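Local coordinates for hypothetical protein (Nostoc punctiforme, PDB 2INB) that probably assists the XisF recombinase in site-specific excision of DNA from nitrogen-fixation genes, as an XisH-family protein of the PDDEXK nuclease clan, at residues A[19-24]-A[52-57]; A[124-129]-A[133-138]. All coordinates share one frame; numbering follows the deposited sequence.

From the N terminus the chain runs through helix 7-18, and interaction 1 follows straight after it: 19-24 meets 52-57, closing a loop that contains strand 47-51 and an unmodelled piece. The chain then passes through helix 69-88, strand 94-101 and two shorter helices before interaction 2 joins 124-129 to 133-138 as a tight hairpin near the C terminus. The two loops follow one another and neither nest nor cross. Both belong to one six-stranded mixed sheet, interaction 1 spanning the side that ends in strand 22-25 and interaction 2 forming the other. They meet where I56 CD1 packs on W138 CH2, 3.7 Å away, with W21 beside the same indole.

Interaction 1 (A[19-24]-A[52-57]); sequences DGWQIT and EGEKIA
W21 bridges to E54 and I56 with its side chain alone, because the backbones stay well apart: the nearest CA atoms, of W21 and E52, are 8.5 Å from each other, and no hydrogen bond crosses. The six-membered ring of the indole does the touching, its CZ3 and CH2 rim toward E54. CZ3 comes within 3.6 Å of E54 O, which is placed obliquely to the ring, while CH2 lies 3.7 Å from E54 CD. E54 gets there with CG anti to its backbone N (chi1 -177°) and an extended chain, and the carboxylate plane is turned 67° from the ring. I56 comes from another direction: its CD1 sits over one face of the six-membered ring, 3.8 Å from the centroid, in a CH-pi contact, and its CG2 adds a second touch 3.8 Å from W21 CH2. In the sheet, strands 22-25 and 54-60 run parallel with strand 47-51 between them, antiparallel to both, so the tryptophan reaches past a whole strand, close to the end of helix 7-18. That helix finishes in a Schellman motif, G20 with its positive phi being the C-prime residue and W21 N bonding back to L16 O. At the indole edge, in its plane, lies D19 CB. L16 also packs on both W21 and I56, whereas E54 OE2 hydrogen-bonds a bound glycerol, probably from the crystallisation liquor.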
ATOM      1  N   ASP A  19      -6.665  11.277  26.221  1.00 13.63           N
ATOM      2  CA  ASP A  19      -5.390  10.749  26.735  1.00 12.85           C
ATOM      3  C   ASP A  19      -4.352  11.908  26.857  1.00 14.37           C
ATOM      4  O   ASP A  19      -3.166  11.654  27.022  1.00 14.55           O
ATOM      5  CB  ASP A  19      -4.850   9.616  25.841  1.00 14.82           C
ATOM      6  CG  ASP A  19      -5.395   8.205  26.223  1.00 14.35           C
ATOM      7  OD1 ASP A  19      -6.449   8.127  26.893  1.00 15.49           O
ATOM      8  OD2 ASP A  19      -4.718   7.245  25.815  1.00 17.49           O
ATOM      9  N   GLY A  20      -4.805  13.136  26.707  1.00 13.57           N
ATOM     10  CA  GLY A  20      -3.970  14.297  26.916  1.00 16.17           C
ATOM     11  C   GLY A  20      -3.077  14.702  25.788  1.00 14.74           C
ATOM     12  O   GLY A  20      -2.152  15.512  25.982  1.00 15.33           O
ATOM     13  N   TRP A  21      -3.396  14.213  24.590  1.00 13.33           N
ATOM     14  CA  TRP A  21      -2.678  14.672  23.365  1.00 15.42           C
ATOM     15  C   TRP A  21      -3.248  15.989  22.867  1.00 16.22           C
ATOM     16  O   TRP A  21      -4.468  16.221  22.890  1.00 16.88           O
ATOM     17  CB  TRP A  21      -2.735  13.594  22.258  1.00 13.51           C
ATOM     18  CG  TRP A  21      -2.067  12.302  22.638  1.00 14.07           C
ATOM     19  CD1 TRP A  21      -2.589  11.253  23.401  1.00 14.83           C
ATOM     20  CD2 TRP A  21      -0.693  11.935  22.355  1.00 15.64           C
ATOM     21  NE1 TRP A  21      -1.619  10.278  23.567  1.00 14.81           N
ATOM     22  CE2 TRP A  21      -0.462  10.674  22.956  1.00 14.03           C
ATOM     23  CE3 TRP A  21       0.371  12.547  21.653  1.00 15.90           C
ATOM     24  CZ2 TRP A  21       0.770  10.027  22.855  1.00 15.65           C
ATOM     25  CZ3 TRP A  21       1.577  11.930  21.585  1.00 16.67           C
ATOM     26  CH2 TRP A  21       1.779  10.679  22.191  1.00 16.47           C
ATOM     27  N   GLN A  22      -2.338  16.832  22.397  0.50 12.86           N
ATOM     28  CA  GLN A  22      -2.680  18.053  21.714  0.50 14.70           C
ATOM     29  C   GLN A  22      -2.650  17.819  20.214  0.50 14.62           C
ATOM     30  O   GLN A  22      -1.628  17.372  19.680  0.50 13.89           O
ATOM     31  CB  GLN A  22      -1.688  19.144  22.093  0.50 14.82           C
ATOM     32  CG  GLN A  22      -2.166  20.532  21.672  0.50 16.24           C
ATOM     33  CD  GLN A  22      -1.047  21.582  21.616  0.50 19.03           C
ATOM     34  OE1 GLN A  22      -0.004  21.457  22.276  0.50 27.73           O
ATOM     35  NE2 GLN A  22      -1.257  22.602  20.805  0.50 24.29           N
ATOM     36  N   ILE A  23      -3.763  18.100  19.526  1.00 15.79           N
ATOM     37  CA  ILE A  23      -3.780  18.035  18.065  1.00 16.84           C
ATOM     38  C   ILE A  23      -3.213  19.332  17.518  1.00 18.95           C
ATOM     39  O   ILE A  23      -3.696  20.418  17.869  1.00 20.06           O
ATOM     40  CB  ILE A  23      -5.192  17.774  17.477  1.00 18.67           C
ATOM     41  CG1 ILE A  23      -5.948  16.703  18.292  1.00 30.77           C
ATOM     42  CG2 ILE A  23      -5.164  17.516  15.936  1.00 22.52           C
ATOM     43  CD1 ILE A  23      -5.358  15.390  18.273  1.00 24.30           C
ATOM     44  N   THR A  24      -2.153  19.212  16.718  1.00 16.30           N
ATOM     45  CA  THR A  24      -1.457  20.405  16.193  1.00 17.45           C
ATOM     46  C   THR A  24      -1.664  20.669  14.707  1.00 22.58           C
ATOM     47  O   THR A  24      -1.522  21.830  14.252  1.00 24.59           O
ATOM     48  CB  THR A  24       0.034  20.335  16.438  1.00 19.06           C
ATOM     49  OG1 THR A  24       0.545  19.163  15.808  1.00 17.41           O
ATOM     50  CG2 THR A  24       0.353  20.298  17.922  1.00 18.65           C
ATOM     51  N   GLU A  52       3.672  16.319  25.891  0.50 19.05           N
ATOM     52  CA  GLU A  52       4.964  16.549  26.542  0.50 18.91           C
ATOM     53  C   GLU A  52       6.146  16.303  25.626  0.50 21.04           C
ATOM     54  O   GLU A  52       7.078  15.566  25.953  0.50 23.76           O
ATOM     55  CB  GLU A  52       5.104  15.704  27.788  0.50 22.85           C
ATOM     56  CG  GLU A  52       4.097  16.065  28.866  0.50 20.36           C
ATOM     57  CD  GLU A  52       2.946  15.105  28.924  0.50 20.44           C
ATOM     58  OE1 GLU A  52       3.140  13.941  28.509  0.50 26.04           O
ATOM     59  OE2 GLU A  52       1.886  15.509  29.426  0.50 15.76           O
ATOM     60  N   GLY A  53       6.113  16.927  24.464  1.00 21.88           N
ATOM     61  CA  GLY A  53       7.258  16.819  23.548  1.00 22.92           C
ATOM     62  C   GLY A  53       7.396  15.534  22.712  1.00 22.77           C
ATOM     63  O   GLY A  53       8.233  15.480  21.810  1.00 24.13           O
ATOM     64  N   GLU A  54       6.603  14.513  22.996  1.00 17.53           N
ATOM     65  CA  GLU A  54       6.502  13.292  22.156  1.00 20.54           C
ATOM     66  C   GLU A  54       5.577  13.664  20.991  1.00 15.65           C
ATOM     67  O   GLU A  54       4.437  14.100  21.222  1.00 17.90           O
ATOM     68  CB  GLU A  54       5.899  12.143  22.974  1.00 23.39           C
ATOM     69  CG  GLU A  54       5.827  10.843  22.182  1.00 31.16           C
ATOM     70  CD  GLU A  54       5.293   9.594  22.923  1.00 34.74           C
ATOM     71  OE1 GLU A  54       4.941   9.630  24.151  1.00 35.79           O
ATOM     72  OE2 GLU A  54       5.212   8.558  22.197  1.00 34.41           O
ATOM     73  N   LYS A  55       6.056  13.515  19.759  1.00 16.43           N
ATOM     74  CA  LYS A  55       5.308  13.872  18.569  1.00 14.61           C
ATOM     75  C   LYS A  55       4.857  12.595  17.840  1.00 15.48           C
ATOM     76  O   LYS A  55       5.673  11.645  17.640  1.00 16.22           O
ATOM     77  CB  LYS A  55       6.215  14.715  17.629  1.00 15.46           C
ATOM     78  CG  LYS A  55       6.520  16.077  18.234  1.00 18.44           C
ATOM     79  CD  LYS A  55       7.411  16.926  17.337  1.00 23.48           C
ATOM     80  CE  LYS A  55       7.510  18.351  17.904  1.00 36.84           C
ATOM     81  N   ILE A  56       3.623  12.602  17.381  1.00 14.77           N
ATOM     82  CA  ILE A  56       3.123  11.497  16.574  1.00 13.94           C
ATOM     83  C   ILE A  56       2.328  11.991  15.364  1.00 13.06           C
ATOM     84  O   ILE A  56       1.891  13.167  15.288  1.00 14.33           O
ATOM     85  CB  ILE A  56       2.199  10.532  17.399  1.00 13.99           C
ATOM     86  CG1 ILE A  56       0.912  11.270  17.843  1.00 15.34           C
ATOM     87  CG2 ILE A  56       2.962  10.004  18.649  1.00 16.17           C
ATOM     88  CD1 ILE A  56      -0.116  10.357  18.621  1.00 14.39           C
ATOM     89  N   ALA A  57       2.131  11.066  14.422  1.00 14.18           N
ATOM     90  CA  ALA A  57       1.221  11.259  13.300  1.00 14.01           C
ATOM     91  C   ALA A  57       0.330  10.048  13.238  1.00 14.76           C
ATOM     92  O   ALA A  57       0.774   8.952  13.520  1.00 14.83           O
ATOM     93  CB  ALA A  57       1.986  11.404  11.933  1.00 15.39           C
TER

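Interaction 2 (A[124-129]-A[133-138])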
ATOM      1  N   LYS A 124       3.055   0.286  13.202  1.00 13.11           N
ATOM      2  CA  LYS A 124       2.626   0.682  14.532  1.00 13.10           C
ATOM      3  C   LYS A 124       1.147   1.038  14.454  1.00 13.72           C
ATOM      4  O   LYS A 124       0.721   1.658  13.460  1.00 15.54           O
ATOM      5  CB  LYS A 124       3.466   1.868  14.992  1.00 15.71           C
ATOM      6  CG  LYS A 124       4.953   1.604  15.069  1.00 15.58           C
ATOM      7  CD  LYS A 124       5.686   2.824  15.611  1.00 16.63           C
ATOM      8  CE  LYS A 124       7.165   2.696  15.485  1.00 17.71           C
ATOM      9  NZ  LYS A 124       7.714   1.586  16.284  1.00 21.04           N
HETATM   10  N   MSE A 125       0.377   0.685  15.480  0.50 13.97           N
HETATM   11  CA  MSE A 125      -1.068   0.919  15.404  0.50 13.30           C
HETATM   12  C   MSE A 125      -1.631   1.608  16.656  0.50 13.96           C
HETATM   13  O   MSE A 125      -1.078   1.509  17.756  0.50 13.54           O
HETATM   14  CB  MSE A 125      -1.817  -0.385  15.122  0.50 15.55           C
HETATM   15  CG  MSE A 125      -1.474  -0.972  13.765  0.50 11.00           C
HETATM   16 SE   MSE A 125      -2.407  -2.682  13.464  0.37 22.46          SE
HETATM   17  CE  MSE A 125      -1.395  -3.631  14.846  0.50 17.06           C
ATOM     18  N   LEU A 126      -2.713   2.337  16.441  0.50 14.37           N
ATOM     19  CA  LEU A 126      -3.507   2.929  17.503  0.50 15.06           C
ATOM     20  C   LEU A 126      -4.861   2.231  17.438  0.50 14.89           C
ATOM     21  O   LEU A 126      -5.577   2.386  16.454  0.50 15.30           O
ATOM     22  CB  LEU A 126      -3.601   4.429  17.284  0.50 17.41           C
ATOM     23  CG  LEU A 126      -4.364   5.259  18.317  0.50 17.18           C
ATOM     24  CD1 LEU A 126      -3.775   4.980  19.709  0.50 24.81           C
ATOM     25  CD2 LEU A 126      -4.333   6.740  17.955  0.50 15.35           C
ATOM     26  N   ILE A 127      -5.179   1.416  18.441  1.00 13.64           N
ATOM     27  CA  ILE A 127      -6.455   0.744  18.448  1.00 15.23           C
ATOM     28  C   ILE A 127      -7.432   1.578  19.268  1.00 16.13           C
ATOM     29  O   ILE A 127      -7.195   1.823  20.472  1.00 14.71           O
ATOM     30  CB  ILE A 127      -6.374  -0.660  19.019  1.00 16.34           C
ATOM     31  CG1 ILE A 127      -5.196  -1.433  18.393  1.00 16.18           C
ATOM     32  CG2 ILE A 127      -7.712  -1.378  18.794  1.00 17.21           C
ATOM     33  CD1 ILE A 127      -5.198  -1.467  16.882  1.00 15.86           C
ATOM     34  N   TYR A 128      -8.526   1.992  18.627  1.00 14.04           N
ATOM     35  CA  TYR A 128      -9.517   2.887  19.279  1.00 14.00           C
ATOM     36  C   TYR A 128     -10.896   2.235  19.327  1.00 15.72           C
ATOM     37  O   TYR A 128     -11.303   1.539  18.405  1.00 15.24           O
ATOM     38  CB  TYR A 128      -9.603   4.243  18.597  1.00 15.74           C
ATOM     39  CG  TYR A 128     -10.074   4.273  17.138  1.00 15.09           C
ATOM     40  CD1 TYR A 128      -9.162   4.067  16.084  1.00 16.34           C
ATOM     41  CD2 TYR A 128     -11.387   4.605  16.781  1.00 16.38           C
ATOM     42  CE1 TYR A 128      -9.576   4.112  14.766  1.00 14.75           C
ATOM     43  CE2 TYR A 128     -11.785   4.666  15.458  1.00 17.26           C
ATOM     44  CZ  TYR A 128     -10.902   4.435  14.455  1.00 17.10           C
ATOM     45  OH  TYR A 128     -11.351   4.552  13.163  1.00 17.31           O
ATOM     46  N   ASP A 129     -11.600   2.506  20.406  1.00 12.60           N
ATOM     47  CA  ASP A 129     -12.953   2.025  20.555  1.00 12.26           C
ATOM     48  C   ASP A 129     -13.888   3.100  20.061  1.00 14.54           C
ATOM     49  O   ASP A 129     -13.847   4.214  20.540  1.00 13.27           O
ATOM     50  CB  ASP A 129     -13.232   1.663  22.016  1.00 14.60           C
ATOM     51  CG  ASP A 129     -14.616   1.115  22.205  1.00 14.70           C
ATOM     52  OD1 ASP A 129     -15.552   1.889  22.400  1.00 17.57           O
ATOM     53  OD2 ASP A 129     -14.799  -0.113  22.076  1.00 16.72           O
ATOM     54  N   GLU A 133     -15.197   6.171  22.186  1.00 12.41           N
ATOM     55  CA  GLU A 133     -14.248   7.146  21.665  1.00 12.12           C
ATOM     56  C   GLU A 133     -13.034   7.262  22.610  1.00 12.80           C
ATOM     57  O   GLU A 133     -12.751   8.319  23.154  1.00 13.10           O
ATOM     58  CB  GLU A 133     -14.879   8.522  21.435  1.00 14.40           C
ATOM     59  CG  GLU A 133     -16.182   8.501  20.647  1.00 17.21           C
ATOM     60  CD  GLU A 133     -16.696   9.911  20.350  1.00 23.83           C
ATOM     61  OE1 GLU A 133     -16.915  10.694  21.302  1.00 27.07           O
ATOM     62  OE2 GLU A 133     -16.814  10.251  19.175  1.00 38.66           O
ATOM     63  N   VAL A 134     -12.349   6.142  22.796  1.00 13.60           N
ATOM     64  CA  VAL A 134     -11.185   6.052  23.660  1.00 12.46           C
ATOM     65  C   VAL A 134     -10.097   5.215  22.998  1.00 13.87           C
ATOM     66  O   VAL A 134     -10.355   4.383  22.106  1.00 13.42           O
ATOM     67  CB  VAL A 134     -11.524   5.403  25.026  1.00 13.05           C
ATOM     68  CG1 VAL A 134     -12.537   6.269  25.784  1.00 13.40           C
ATOM     69  CG2 VAL A 134     -12.009   3.958  24.842  1.00 13.74           C
ATOM     70  N   ILE A 135      -8.851   5.483  23.400  1.00 13.11           N
ATOM     71  CA  ILE A 135      -7.726   4.649  22.992  1.00 13.54           C
ATOM     72  C   ILE A 135      -7.687   3.373  23.868  1.00 12.04           C
ATOM     73  O   ILE A 135      -7.613   3.450  25.095  1.00 14.64           O
ATOM     74  CB  ILE A 135      -6.378   5.382  23.116  1.00 14.44           C
ATOM     75  CG1 ILE A 135      -6.363   6.600  22.203  1.00 13.51           C
ATOM     76  CG2 ILE A 135      -5.189   4.436  22.846  1.00 15.87           C
ATOM     77  CD1 ILE A 135      -5.036   7.416  22.209  1.00 16.71           C
ATOM     78  N   PHE A 136      -7.700   2.200  23.198  1.00 14.62           N
ATOM     79  CA  PHE A 136      -7.676   0.894  23.852  1.00 15.81           C
ATOM     80  C   PHE A 136      -6.259   0.338  23.935  1.00 14.46           C
ATOM     81  O   PHE A 136      -5.900  -0.258  24.957  1.00 15.15           O
ATOM     82  CB  PHE A 136      -8.530  -0.080  23.049  1.00 15.08           C
ATOM     83  CG  PHE A 136      -8.389  -1.521  23.483  1.00 14.23           C
ATOM     84  CD1 PHE A 136      -8.792  -1.906  24.725  1.00 15.32           C
ATOM     85  CD2 PHE A 136      -7.802  -2.480  22.635  1.00 15.72           C
ATOM     86  CE1 PHE A 136      -8.707  -3.240  25.130  1.00 17.36           C
ATOM     87  CE2 PHE A 136      -7.666  -3.783  23.069  1.00 18.91           C
ATOM     88  CZ  PHE A 136      -8.130  -4.160  24.299  1.00 18.77           C
ATOM     89  N   GLN A 137      -5.440   0.524  22.893  1.00 14.87           N
ATOM     90  CA  GLN A 137      -4.090  -0.045  22.912  1.00 15.28           C
ATOM     91  C   GLN A 137      -3.206   0.661  21.877  1.00 15.32           C
ATOM     92  O   GLN A 137      -3.660   1.083  20.828  1.00 16.08           O
ATOM     93  CB  GLN A 137      -4.172  -1.534  22.568  1.00 15.01           C
ATOM     94  CG  GLN A 137      -2.901  -2.282  22.888  1.00 20.95           C
ATOM     95  CD  GLN A 137      -3.085  -3.766  22.720  1.00 27.54           C
ATOM     96  OE1 GLN A 137      -4.209  -4.256  22.635  1.00 35.36           O
ATOM     97  NE2 GLN A 137      -1.984  -4.489  22.640  1.00 30.05           N
ATOM     98  N   TRP A 138      -1.942   0.847  22.247  1.00 17.97           N
ATOM     99  CA  TRP A 138      -0.889   1.192  21.301  1.00 16.58           C
ATOM    100  C   TRP A 138      -0.074  -0.055  21.010  1.00 17.32           C
ATOM    101  O   TRP A 138       0.313  -0.781  21.933  1.00 17.87           O
ATOM    102  CB  TRP A 138       0.005   2.225  21.927  1.00 15.82           C
ATOM    103  CG  TRP A 138      -0.609   3.557  22.226  1.00 15.82           C
ATOM    104  CD1 TRP A 138      -1.135   3.972  23.412  1.00 16.99           C
ATOM    105  CD2 TRP A 138      -0.741   4.646  21.334  1.00 13.49           C
ATOM    106  NE1 TRP A 138      -1.562   5.284  23.328  1.00 16.28           N
ATOM    107  CE2 TRP A 138      -1.325   5.713  22.047  1.00 15.31           C
ATOM    108  CE3 TRP A 138      -0.330   4.868  20.019  1.00 16.83           C
ATOM    109  CZ2 TRP A 138      -1.503   6.964  21.485  1.00 16.74           C
ATOM    110  CZ3 TRP A 138      -0.588   6.093  19.434  1.00 17.03           C
ATOM    111  CH2 TRP A 138      -1.147   7.132  20.172  1.00 17.84           C
TER
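I127 and Q137 face each other as a hydrogen-bonded pair of two antiparallel strands, and I127 N gives a straight bond to Q137 O (2.8 Å, 167° at the hydrogen). The carbonyl of I127 has two donors: F136 N, in the carbonyl plane at 2.8 Å from I127 O, and Q137 N, longer at 3.3 Å from the same oxygen and tilted from that plane. Both F136 and Q137 thus stand opposite I127, a classic beta bulge. At the turn, D129 N donates to V134 O at 2.8 Å, while the bonds to D129 O from E133 N and V134 N are both weak, the pattern of a G1 bulge. D129 OD1 helps tie the turn by accepting from Q132 N; E133 O takes a bond from K18 NZ. Y128 OH bonds to K61 O, and the backbones of L126 and Y128 bond to strand 94-101 on their other side. On the face carrying L126, I135 and W138, L126 CD1 lies over the six-membered ring of W138, its exact placement doubtful; I135 CG2 sits over the same face, 3.7 Å above its plane. Replacing W138 by an alanine is likely to uncover both methyls and leave Y97 without its edge-to-face partner. I127, on the reverse face, holds CG2 anti to its backbone N (chi1 -48° for CG1), at the ring edge of F136; both residues touch L102 of helix 102-106. This is a beta hairpin with a classic and a G1 bulge, its strand axes at 140°, forming one edge of the sheet within the chain.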